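Local coordinates for protein histone-lysine N-methyltransferase, H3 lysine-9 specific SUVH6 (Arabidopsis thaliana, PDB 6A5K) that catalyses transfer of methyl groups from S-adenosylmethionine to a lysine of histone H3, an activity probably coupled to recognition of methylated DNA, at residues F378-V383 with R451-S456; Y401-G406 with V478-Q483. The protein carries 1 engineered substitution. One frame throughout, in Å; residues are numbered along the deposited sequence.

Interaction 1: residues F378-V383 with R451-S456. With SAM (S-adenosylmethionine), chain F.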
ATOM      1  N   PHE A 378      -6.813  -0.985   5.736  1.00 11.00           N
ATOM      2  CA  PHE A 378      -6.523  -1.348   7.116  1.00 14.55           C
ATOM      3  C   PHE A 378      -5.678  -2.620   7.159  1.00 13.92           C
ATOM      4  O   PHE A 378      -5.956  -3.584   6.441  1.00 13.55           O
ATOM      5  CB  PHE A 378      -7.827  -1.543   7.902  1.00 15.61           C
ATOM      6  CG  PHE A 378      -7.636  -2.127   9.277  1.00 13.64           C
ATOM      7  CD1 PHE A 378      -6.915  -1.444  10.242  1.00 14.32           C
ATOM      8  CD2 PHE A 378      -8.197  -3.354   9.609  1.00 16.92           C
ATOM      9  CE1 PHE A 378      -6.748  -1.976  11.511  1.00 15.01           C
ATOM     10  CE2 PHE A 378      -8.038  -3.890  10.873  1.00 20.23           C
ATOM     11  CZ  PHE A 378      -7.312  -3.199  11.830  1.00 17.49           C
ATOM     12  N   ILE A 379      -4.647  -2.616   7.997  1.00 14.43           N
ATOM     13  CA  ILE A 379      -3.762  -3.771   8.138  1.00 13.63           C
ATOM     14  C   ILE A 379      -4.120  -4.569   9.386  1.00 15.69           C
ATOM     15  O   ILE A 379      -4.632  -5.682   9.312  1.00 14.24           O
ATOM     16  CB  ILE A 379      -2.272  -3.357   8.241  1.00 12.12           C
ATOM     17  CG1 ILE A 379      -1.884  -2.383   7.116  1.00 15.63           C
ATOM     18  CG2 ILE A 379      -1.379  -4.606   8.271  1.00 10.03           C
ATOM     19  CD1 ILE A 379      -2.147  -2.922   5.707  1.00 14.50           C
ATOM     20  N   CYS A 380      -3.841  -3.975  10.539  1.00 17.03           N
ATOM     21  CA  CYS A 380      -4.089  -4.610  11.827  1.00 18.22           C
ATOM     22  C   CYS A 380      -4.007  -3.559  12.917  1.00 14.14           C
ATOM     23  O   CYS A 380      -3.605  -2.427  12.664  1.00 11.75           O
ATOM     24  CB  CYS A 380      -3.073  -5.728  12.103  1.00 12.96           C
ATOM     25  SG  CYS A 380      -1.375  -5.128  12.312  1.00 16.88           S
ATOM     26  N   GLU A 381      -4.384  -3.953  14.128  1.00 14.12           N
ATOM     27  CA  GLU A 381      -4.246  -3.114  15.316  1.00 15.15           C
ATOM     28  C   GLU A 381      -2.925  -3.408  16.011  1.00 16.21           C
ATOM     29  O   GLU A 381      -2.379  -4.498  15.862  1.00 15.97           O
ATOM     30  CB  GLU A 381      -5.418  -3.360  16.280  1.00 15.44           C
ATOM     31  CG  GLU A 381      -5.438  -2.464  17.516  1.00 14.11           C
ATOM     32  CD  GLU A 381      -6.757  -2.531  18.275  1.00 19.93           C
ATOM     33  OE1 GLU A 381      -7.638  -3.322  17.881  1.00 22.37           O
ATOM     34  OE2 GLU A 381      -6.913  -1.792  19.268  1.00 21.93           O
ATOM     35  N   TYR A 382      -2.403  -2.441  16.765  1.00 18.76           N
ATOM     36  CA  TYR A 382      -1.343  -2.749  17.717  1.00 13.64           C
ATOM     37  C   TYR A 382      -1.995  -3.176  19.023  1.00 15.40           C
ATOM     38  O   TYR A 382      -2.471  -2.341  19.790  1.00 14.53           O
ATOM     39  CB  TYR A 382      -0.406  -1.556  17.943  1.00 14.22           C
ATOM     40  CG  TYR A 382       0.893  -1.961  18.605  1.00 15.72           C
ATOM     41  CD1 TYR A 382       0.984  -2.098  19.987  1.00 13.51           C
ATOM     42  CD2 TYR A 382       2.027  -2.215  17.846  1.00 13.76           C
ATOM     43  CE1 TYR A 382       2.170  -2.484  20.593  1.00 12.25           C
ATOM     44  CE2 TYR A 382       3.215  -2.600  18.443  1.00 15.55           C
ATOM     45  CZ  TYR A 382       3.279  -2.732  19.818  1.00 14.65           C
ATOM     46  OH  TYR A 382       4.460  -3.114  20.410  1.00 16.04           O
ATOM     47  N   VAL A 383      -2.037  -4.480  19.264  1.00 12.98           N
ATOM     48  CA  VAL A 383      -2.717  -5.001  20.446  1.00 18.26           C
ATOM     49  C   VAL A 383      -1.717  -5.410  21.521  1.00 19.89           C
ATOM     50  O   VAL A 383      -0.686  -6.016  21.222  1.00 18.78           O
ATOM     51  CB  VAL A 383      -3.622  -6.201  20.083  1.00 20.38           C
ATOM     52  CG1 VAL A 383      -4.186  -6.863  21.337  1.00 21.47           C
ATOM     53  CG2 VAL A 383      -4.751  -5.753  19.166  1.00 19.95           C
ATOM     54  N   ARG A 451       3.055  -6.476  17.008  1.00 12.86           N
ATOM     55  CA  ARG A 451       4.318  -6.375  17.735  1.00 13.69           C
ATOM     56  C   ARG A 451       5.519  -6.669  16.824  1.00 14.37           C
ATOM     57  O   ARG A 451       6.647  -6.344  17.163  1.00 13.78           O
ATOM     58  CB  ARG A 451       4.338  -7.329  18.950  1.00 14.32           C
ATOM     59  CG  ARG A 451       4.574  -8.795  18.580  1.00 14.85           C
ATOM     60  CD  ARG A 451       4.178  -9.768  19.701  1.00 16.16           C
ATOM     61  NE  ARG A 451       5.005  -9.642  20.902  1.00 20.33           N
ATOM     62  CZ  ARG A 451       6.244 -10.116  21.014  1.00 20.59           C
ATOM     63  NH1 ARG A 451       6.821 -10.724  19.987  1.00 17.35           N
ATOM     64  NH2 ARG A 451       6.918  -9.961  22.145  1.00 21.14           N
ATOM     65  N   PHE A 452       5.281  -7.282  15.670  1.00 12.48           N
ATOM     66  CA  PHE A 452       6.391  -7.712  14.814  1.00 13.38           C
ATOM     67  C   PHE A 452       6.700  -6.749  13.670  1.00 15.02           C
ATOM     68  O   PHE A 452       7.673  -6.948  12.943  1.00 13.92           O
ATOM     69  CB  PHE A 452       6.109  -9.103  14.241  1.00 16.38           C
ATOM     70  CG  PHE A 452       6.238 -10.210  15.241  1.00 21.86           C
ATOM     71  CD1 PHE A 452       5.125 -10.921  15.657  1.00 17.65           C
ATOM     72  CD2 PHE A 452       7.479 -10.547  15.762  1.00 23.68           C
ATOM     73  CE1 PHE A 452       5.243 -11.950  16.581  1.00 17.31           C
ATOM     74  CE2 PHE A 452       7.607 -11.576  16.686  1.00 23.91           C
ATOM     75  CZ  PHE A 452       6.488 -12.277  17.094  1.00 20.03           C
ATOM     76  N   ILE A 453       5.888  -5.706  13.505  1.00 12.96           N
ATOM     77  CA  ILE A 453       6.114  -4.741  12.416  1.00 12.83           C
ATOM     78  C   ILE A 453       7.342  -3.872  12.710  1.00 13.69           C
ATOM     79  O   ILE A 453       7.417  -3.210  13.753  1.00 13.29           O
ATOM     80  CB  ILE A 453       4.884  -3.834  12.185  1.00 11.57           C
ATOM     81  CG1 ILE A 453       3.644  -4.681  11.885  1.00 16.07           C
ATOM     82  CG2 ILE A 453       5.144  -2.845  11.037  1.00  9.18           C
ATOM     83  CD1 ILE A 453       2.349  -3.881  11.878  1.00 14.65           C
ATOM     84  N   ASN A 454       8.311  -3.901  11.800  1.00  9.66           N
ATOM     85  CA  ASN A 454       9.570  -3.187  11.989  1.00 13.66           C
ATOM     86  C   ASN A 454       9.487  -1.706  11.630  1.00 10.38           C
ATOM     87  O   ASN A 454       8.515  -1.256  11.044  1.00  8.46           O
ATOM     88  CB  ASN A 454      10.679  -3.862  11.167  1.00  9.69           C
ATOM     89  CG  ASN A 454      11.166  -5.154  11.806  1.00 12.77           C
ATOM     90  OD1 ASN A 454      11.212  -5.267  13.030  1.00 16.53           O
ATOM     91  ND2 ASN A 454      11.524  -6.135  10.984  1.00 13.51           N
ATOM     92  N   HIS A 455      10.516  -0.955  11.993  1.00 10.56           N
ATOM     93  CA  HIS A 455      10.594   0.454  11.633  1.00 11.22           C
ATOM     94  C   HIS A 455      11.199   0.657  10.245  1.00 14.42           C
ATOM     95  O   HIS A 455      12.115  -0.070   9.844  1.00 14.37           O
ATOM     96  CB  HIS A 455      11.435   1.232  12.648  1.00 11.22           C
ATOM     97  CG  HIS A 455      11.913   2.554  12.128  1.00 13.81           C
ATOM     98  ND1 HIS A 455      11.140   3.695  12.186  1.00 11.07           N
ATOM     99  CD2 HIS A 455      13.061   2.909  11.498  1.00  8.87           C
ATOM    100  CE1 HIS A 455      11.800   4.702  11.639  1.00 14.61           C
ATOM    101  NE2 HIS A 455      12.967   4.253  11.211  1.00 10.23           N
ATOM    102  N   SER A 456      10.708   1.664   9.531  1.00  8.27           N
ATOM    103  CA  SER A 456      11.405   2.142   8.341  1.00 10.28           C
ATOM    104  C   SER A 456      11.386   3.668   8.254  1.00 12.81           C
ATOM    105  O   SER A 456      10.411   4.319   8.656  1.00 10.95           O
ATOM    106  CB  SER A 456      10.792   1.551   7.073  1.00 11.59           C
ATOM    107  OG  SER A 456      11.470   2.036   5.920  1.00 11.98           O
TER
HETATM  108  N   SAM F 805      12.116  -7.412  14.734  1.00 12.76           N
HETATM  109  CA  SAM F 805      11.306  -7.639  15.944  1.00 15.91           C
HETATM  110  C   SAM F 805      11.294  -9.098  16.405  1.00 18.80           C
HETATM  111  O   SAM F 805      10.550  -9.461  17.327  1.00 17.63           O
HETATM  112  OXT SAM F 805      12.016  -9.941  15.865  1.00 16.67           O
HETATM  113  CB  SAM F 805       9.872  -7.155  15.728  1.00 12.57           C
HETATM  114  CG  SAM F 805       9.772  -5.642  15.866  1.00 16.05           C
HETATM  115  SD  SAM F 805      10.088  -5.217  17.594  1.00 50.02           S
HETATM  116  CE  SAM F 805       8.583  -4.311  17.926  1.00 12.33           C
HETATM  117  C5' SAM F 805      11.219  -3.818  17.535  1.00 17.88           C
HETATM  118  C4' SAM F 805      12.656  -4.293  17.444  1.00 18.49           C
HETATM  119  O4' SAM F 805      12.929  -4.750  16.126  1.00 16.78           O
HETATM  120  C3' SAM F 805      13.626  -3.160  17.721  1.00 23.19           C
HETATM  121  O3' SAM F 805      13.928  -3.073  19.094  1.00 25.51           O
HETATM  122  C2' SAM F 805      14.822  -3.589  16.911  1.00 19.79           C
HETATM  123  O2' SAM F 805      15.515  -4.571  17.646  1.00 22.88           O
HETATM  124  C1' SAM F 805      14.198  -4.282  15.719  1.00 15.85           C
HETATM  125  N9  SAM F 805      14.028  -3.318  14.611  1.00 14.77           N
HETATM  126  C8  SAM F 805      12.854  -2.879  14.060  1.00 13.69           C
HETATM  127  N7  SAM F 805      13.140  -1.995  13.068  1.00 14.24           N
HETATM  128  C5  SAM F 805      14.485  -1.853  12.993  1.00 13.38           C
HETATM  129  C6  SAM F 805      15.316  -1.093  12.177  1.00 14.68           C
HETATM  130  N6  SAM F 805      14.811  -0.291  11.238  1.00 11.06           N
HETATM  131  N1  SAM F 805      16.680  -1.155  12.358  1.00 12.79           N
HETATM  132  C2  SAM F 805      17.221  -1.981  13.324  1.00 14.53           C
HETATM  133  N3  SAM F 805      16.393  -2.744  14.126  1.00 15.01           N
HETATM  134  C4  SAM F 805      15.052  -2.687  13.959  1.00 16.08           C

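Interaction 2: residues Y401-G406 with V478-Q483. With SAM (S-adenosylmethionine), chain F.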
ATOM      1  N   TYR A 401       8.865  -3.699  22.670  1.00 19.98           N
ATOM      2  CA  TYR A 401       7.489  -3.936  22.246  1.00 19.48           C
ATOM      3  C   TYR A 401       6.510  -2.939  22.849  1.00 19.12           C
ATOM      4  O   TYR A 401       5.393  -3.292  23.220  1.00 19.91           O
ATOM      5  CB  TYR A 401       7.081  -5.373  22.589  1.00 19.80           C
ATOM      6  CG  TYR A 401       7.957  -6.386  21.897  1.00 20.75           C
ATOM      7  CD1 TYR A 401       7.799  -6.656  20.540  1.00 20.53           C
ATOM      8  CD2 TYR A 401       8.971  -7.043  22.582  1.00 21.99           C
ATOM      9  CE1 TYR A 401       8.610  -7.570  19.894  1.00 21.53           C
ATOM     10  CE2 TYR A 401       9.788  -7.957  21.940  1.00 25.41           C
ATOM     11  CZ  TYR A 401       9.601  -8.215  20.596  1.00 23.97           C
ATOM     12  OH  TYR A 401      10.412  -9.123  19.954  1.00 27.72           O
ATOM     13  N   LEU A 402       6.940  -1.686  22.937  1.00 20.28           N
ATOM     14  CA  LEU A 402       6.088  -0.621  23.444  1.00 17.37           C
ATOM     15  C   LEU A 402       5.644   0.305  22.309  1.00 17.29           C
ATOM     16  O   LEU A 402       6.463   0.730  21.495  1.00 21.58           O
ATOM     17  CB  LEU A 402       6.819   0.192  24.514  1.00 17.77           C
ATOM     18  CG  LEU A 402       7.335  -0.548  25.744  1.00 23.77           C
ATOM     19  CD1 LEU A 402       8.068   0.425  26.659  1.00 24.12           C
ATOM     20  CD2 LEU A 402       6.183  -1.240  26.478  1.00 18.68           C
ATOM     21  N   PHE A 403       4.351   0.595  22.246  1.00 15.84           N
ATOM     22  CA  PHE A 403       3.855   1.648  21.366  1.00 15.17           C
ATOM     23  C   PHE A 403       3.422   2.831  22.218  1.00 17.89           C
ATOM     24  O   PHE A 403       2.422   2.757  22.934  1.00 14.94           O
ATOM     25  CB  PHE A 403       2.688   1.172  20.495  1.00 14.76           C
ATOM     26  CG  PHE A 403       2.328   2.136  19.393  1.00 15.16           C
ATOM     27  CD1 PHE A 403       1.518   3.232  19.644  1.00 14.69           C
ATOM     28  CD2 PHE A 403       2.815   1.951  18.103  1.00 18.09           C
ATOM     29  CE1 PHE A 403       1.189   4.125  18.631  1.00 17.28           C
ATOM     30  CE2 PHE A 403       2.489   2.835  17.088  1.00 17.73           C
ATOM     31  CZ  PHE A 403       1.671   3.922  17.355  1.00 13.54           C
ATOM     32  N   ASP A 404       4.181   3.917  22.132  1.00 15.09           N
ATOM     33  CA  ASP A 404       3.877   5.140  22.863  1.00 15.08           C
ATOM     34  C   ASP A 404       2.740   5.866  22.141  1.00 16.41           C
ATOM     35  O   ASP A 404       2.921   6.347  21.027  1.00 15.45           O
ATOM     36  CB  ASP A 404       5.138   6.014  22.955  1.00 15.60           C
ATOM     37  CG  ASP A 404       4.968   7.223  23.862  1.00 33.64           C
ATOM     38  OD1 ASP A 404       3.888   7.841  23.879  1.00 25.38           O
ATOM     39  OD2 ASP A 404       5.942   7.562  24.558  1.00 41.51           O
ATOM     40  N   ILE A 405       1.569   5.935  22.769  1.00 14.40           N
ATOM     41  CA  ILE A 405       0.393   6.528  22.126  1.00 14.04           C
ATOM     42  C   ILE A 405       0.520   8.053  22.023  1.00 21.13           C
ATOM     43  O   ILE A 405       0.993   8.706  22.952  1.00 19.62           O
ATOM     44  CB  ILE A 405      -0.907   6.173  22.894  1.00 14.17           C
ATOM     45  CG1 ILE A 405      -1.120   4.650  22.915  1.00 16.49           C
ATOM     46  CG2 ILE A 405      -2.114   6.884  22.300  1.00 14.03           C
ATOM     47  CD1 ILE A 405      -2.340   4.214  23.710  1.00 15.31           C
ATOM     48  N   GLY A 406       0.125   8.610  20.881  1.00 18.63           N
ATOM     49  CA  GLY A 406       0.008  10.053  20.730  1.00 26.69           C
ATOM     50  C   GLY A 406       1.046  10.724  19.850  1.00 26.30           C
ATOM     51  O   GLY A 406       2.143  10.195  19.651  1.00 26.62           O
ATOM     52  N   VAL A 478      -4.885   1.869  18.179  1.00 13.77           N
ATOM     53  CA  VAL A 478      -3.835   2.188  17.212  1.00 12.26           C
ATOM     54  C   VAL A 478      -3.988   1.263  16.007  1.00 10.91           C
ATOM     55  O   VAL A 478      -3.735   0.062  16.098  1.00 15.06           O
ATOM     56  CB  VAL A 478      -2.437   2.069  17.848  1.00 15.12           C
ATOM     57  CG1 VAL A 478      -1.333   2.204  16.798  1.00 10.81           C
ATOM     58  CG2 VAL A 478      -2.281   3.133  18.947  1.00 16.92           C
HETATM   59  N   MSE A 479      -4.437   1.826  14.887  1.00 12.64           N
HETATM   60  CA  MSE A 479      -4.755   1.040  13.698  1.00 10.12           C
HETATM   61  C   MSE A 479      -3.791   1.376  12.570  1.00 13.58           C
HETATM   62  O   MSE A 479      -3.634   2.545  12.230  1.00 13.71           O
HETATM   63  CB  MSE A 479      -6.191   1.320  13.244  1.00 10.26           C
HETATM   64  CG  MSE A 479      -7.232   1.201  14.368  1.00 13.83           C
HETATM   65 SE   MSE A 479      -7.247  -0.602  15.074  1.00 18.69          SE
HETATM   66  CE  MSE A 479      -9.117  -0.731  15.634  1.00 21.09           C
ATOM     67  N   PHE A 480      -3.166   0.369  11.969  1.00 10.18           N
ATOM     68  CA  PHE A 480      -2.256   0.639  10.857  1.00  8.92           C
ATOM     69  C   PHE A 480      -2.951   0.630   9.498  1.00 11.72           C
ATOM     70  O   PHE A 480      -3.795  -0.229   9.224  1.00 13.83           O
ATOM     71  CB  PHE A 480      -1.112  -0.370  10.859  1.00 10.55           C
ATOM     72  CG  PHE A 480      -0.282  -0.314  12.095  1.00 12.09           C
ATOM     73  CD1 PHE A 480       0.632   0.709  12.276  1.00 14.33           C
ATOM     74  CD2 PHE A 480      -0.420  -1.272  13.087  1.00 13.77           C
ATOM     75  CE1 PHE A 480       1.403   0.774  13.418  1.00 13.69           C
ATOM     76  CE2 PHE A 480       0.341  -1.207  14.234  1.00 17.12           C
ATOM     77  CZ  PHE A 480       1.254  -0.186  14.397  1.00 14.97           C
ATOM     78  N   PHE A 481      -2.579   1.594   8.655  1.00  9.50           N
ATOM     79  CA  PHE A 481      -3.101   1.719   7.294  1.00  8.52           C
ATOM     80  C   PHE A 481      -1.960   1.779   6.271  1.00  8.25           C
ATOM     81  O   PHE A 481      -0.902   2.344   6.548  1.00  9.24           O
ATOM     82  CB  PHE A 481      -3.953   2.987   7.147  1.00 10.54           C
ATOM     83  CG  PHE A 481      -5.304   2.902   7.800  1.00 10.67           C
ATOM     84  CD1 PHE A 481      -5.457   3.200   9.150  1.00 12.34           C
ATOM     85  CD2 PHE A 481      -6.421   2.548   7.059  1.00 11.36           C
ATOM     86  CE1 PHE A 481      -6.701   3.128   9.754  1.00 11.57           C
ATOM     87  CE2 PHE A 481      -7.674   2.477   7.662  1.00 10.60           C
ATOM     88  CZ  PHE A 481      -7.812   2.770   8.997  1.00  9.79           C
ATOM     89  N   ALA A 482      -2.189   1.225   5.084  1.00 11.67           N
ATOM     90  CA  ALA A 482      -1.225   1.343   3.984  1.00 10.60           C
ATOM     91  C   ALA A 482      -1.215   2.749   3.375  1.00 10.24           C
ATOM     92  O   ALA A 482      -2.273   3.331   3.128  1.00  9.05           O
ATOM     93  CB  ALA A 482      -1.531   0.307   2.900  1.00  8.36           C
ATOM     94  N   GLN A 483      -0.026   3.296   3.121  1.00 10.16           N
ATOM     95  CA  GLN A 483       0.071   4.567   2.400  1.00 12.13           C
ATOM     96  C   GLN A 483       0.722   4.413   1.016  1.00 12.72           C
ATOM     97  O   GLN A 483       1.101   5.398   0.383  1.00 12.46           O
ATOM     98  CB  GLN A 483       0.821   5.619   3.237  1.00 14.72           C
ATOM     99  CG  GLN A 483       2.264   5.288   3.623  1.00  7.77           C
ATOM    100  CD  GLN A 483       2.957   6.479   4.280  1.00 16.78           C
ATOM    101  OE1 GLN A 483       2.307   7.454   4.665  1.00 15.06           O
ATOM    102  NE2 GLN A 483       4.278   6.412   4.395  1.00 18.01           N
TER
HETATM  103  N   SAM F 805      12.116  -7.412  14.734  1.00 12.76           N
HETATM  104  CA  SAM F 805      11.306  -7.639  15.944  1.00 15.91           C
HETATM  105  C   SAM F 805      11.294  -9.098  16.405  1.00 18.80           C
HETATM  106  O   SAM F 805      10.550  -9.461  17.327  1.00 17.63           O
HETATM  107  OXT SAM F 805      12.016  -9.941  15.865  1.00 16.67           O
HETATM  108  CB  SAM F 805       9.872  -7.155  15.728  1.00 12.57           C
HETATM  109  CG  SAM F 805       9.772  -5.642  15.866  1.00 16.05           C
HETATM  110  SD  SAM F 805      10.088  -5.217  17.594  1.00 50.02           S
HETATM  111  CE  SAM F 805       8.583  -4.311  17.926  1.00 12.33           C
HETATM  112  C5' SAM F 805      11.219  -3.818  17.535  1.00 17.88           C
HETATM  113  C4' SAM F 805      12.656  -4.293  17.444  1.00 18.49           C
HETATM  114  O4' SAM F 805      12.929  -4.750  16.126  1.00 16.78           O
HETATM  115  C3' SAM F 805      13.626  -3.160  17.721  1.00 23.19           C
HETATM  116  O3' SAM F 805      13.928  -3.073  19.094  1.00 25.51           O
HETATM  117  C2' SAM F 805      14.822  -3.589  16.911  1.00 19.79           C
HETATM  118  O2' SAM F 805      15.515  -4.571  17.646  1.00 22.88           O
HETATM  119  C1' SAM F 805      14.198  -4.282  15.719  1.00 15.85           C
HETATM  120  N9  SAM F 805      14.028  -3.318  14.611  1.00 14.77           N
HETATM  121  C8  SAM F 805      12.854  -2.879  14.060  1.00 13.69           C
HETATM  122  N7  SAM F 805      13.140  -1.995  13.068  1.00 14.24           N
HETATM  123  C5  SAM F 805      14.485  -1.853  12.993  1.00 13.38           C
HETATM  124  C6  SAM F 805      15.316  -1.093  12.177  1.00 14.68           C
HETATM  125  N6  SAM F 805      14.811  -0.291  11.238  1.00 11.06           N
HETATM  126  N1  SAM F 805      16.680  -1.155  12.358  1.00 12.79           N
HETATM  127  C2  SAM F 805      17.221  -1.981  13.324  1.00 14.53           C
HETATM  128  N3  SAM F 805      16.393  -2.744  14.126  1.00 15.01           N
HETATM  129  C4  SAM F 805      15.052  -2.687  13.959  1.00 16.08           C

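Interaction 1: residues F378-V383 with R451-S456
Cys380 and Ile453 meet side chain to side chain, SG resting 4.0 Å from CD1, the outermost carbon of the isoleucine. Ile453 reaches this far because its chain runs extended (chi2 170°). Nearby, the ring of Tyr382 passes its CE2 atom obliquely by the backbone of Arg451, 4.0 Å from CA. The arginine side chain leads off the other way, and its NE bonds to Ala443 O.

From here 451-456 turns several of its polar atoms to S-adenosylmethionine. The Arg451 carbonyl O lies 2.9 Å from the methyl carbon CE. Asn454 OD1 accepts the ligand amino N at 2.9 Å, and His455 grips the adenine with two backbone bonds: its N donates to N7 (3.0 Å, 160°) and its O receives N6. Behind this shell, Glu491 OE2 takes Asn454 ND2 and so fixes which way the amide faces. An alanine in place of Asn454 has neither amide atom, which would probably leave the cofactor's amino group without this acceptor and Glu491 without its amide mate.

The run Arg-Phe-Ile-Asn-His-Ser-Cys is a signature of SET domains. The short, weakly bonded strand 454-455 edges a six-stranded sheet beside strand 491-494, while strand 378-381 edges a four-stranded one beside 477-482.

Interaction 2: residues Y401-G406 with V478-Q483
This is apolar packing between two sheets, buried in the SET domain: strand 402-406, at the edge of a three-stranded antiparallel sheet, lies across strand 478-482 of a four-stranded mixed sheet. The two segments run almost at right angles (96°), with their axes 10.0 Å apart at closest approach, so side chains rather than backbones bridge the space. Phe403 and Val478 do most of it, coming at each other from opposite directions. Val478 CG1 sits over one face of the phenylalanine ring, 3.8 Å from its centroid and 22° off the normal, a CH-pi contact shifted toward CZ, which is 3.5 Å from CG1. The second methyl, CG2, reaches the CE1 side of the same ring at 3.6 Å, so both methyls lie on the same side of the ring, CG1 over it and CG2 out past the CE1 rim. Phe403 gets there with CG anti to its backbone N (chi1 -169°), a torsion that carries the ring out toward the other strand.

Phe480 adds its CZ to Phe403 CE2 at 4.2 Å, the two rings meeting obliquely, and Ile405 CG1 touches Val478 CG2 more loosely. SET domains are built from several small sheets of this kind folded round the cofactor and substrate sites, and here the packing joins two of them. Tyr382 and Tyr494 extend the aromatic cluster, one ring meeting Phe403 and the other Phe480.

At the N-terminal end of 401-406, Tyr401 faces the S-adenosylmethionine. Its OH donates to the ligand carboxylate O over 2.7 Å, and that oxygen lies in the plane of the ring, at its edge. Farther round, Tyr401 CE1 passes 3.6 Å from the sulfur SD. Arg451 makes a cation-pi contact with the same tyrosine.

Along the chain the four segments alternate: 378-383, 401-406, 451-456, then 478-483, so the two contacts interlock within one SET domain. Their centres are only about 7 Å apart. Strands 378-381 and 477-482 are neighbours in the four-stranded sheet, joined by probable backbone hydrogen bonds such as Ile379 N to Phe480 O (2.8 Å) and Tyr382 N to Val478 O (2.9 Å). From this shared pair, interaction 1 reaches to the six-stranded sheet and interaction 2 to the three-stranded one. The partner segments 451-456 and 401-406 both touch S-adenosylmethionine, which ties the cofactor pocket to the apolar core where the three sheets converge.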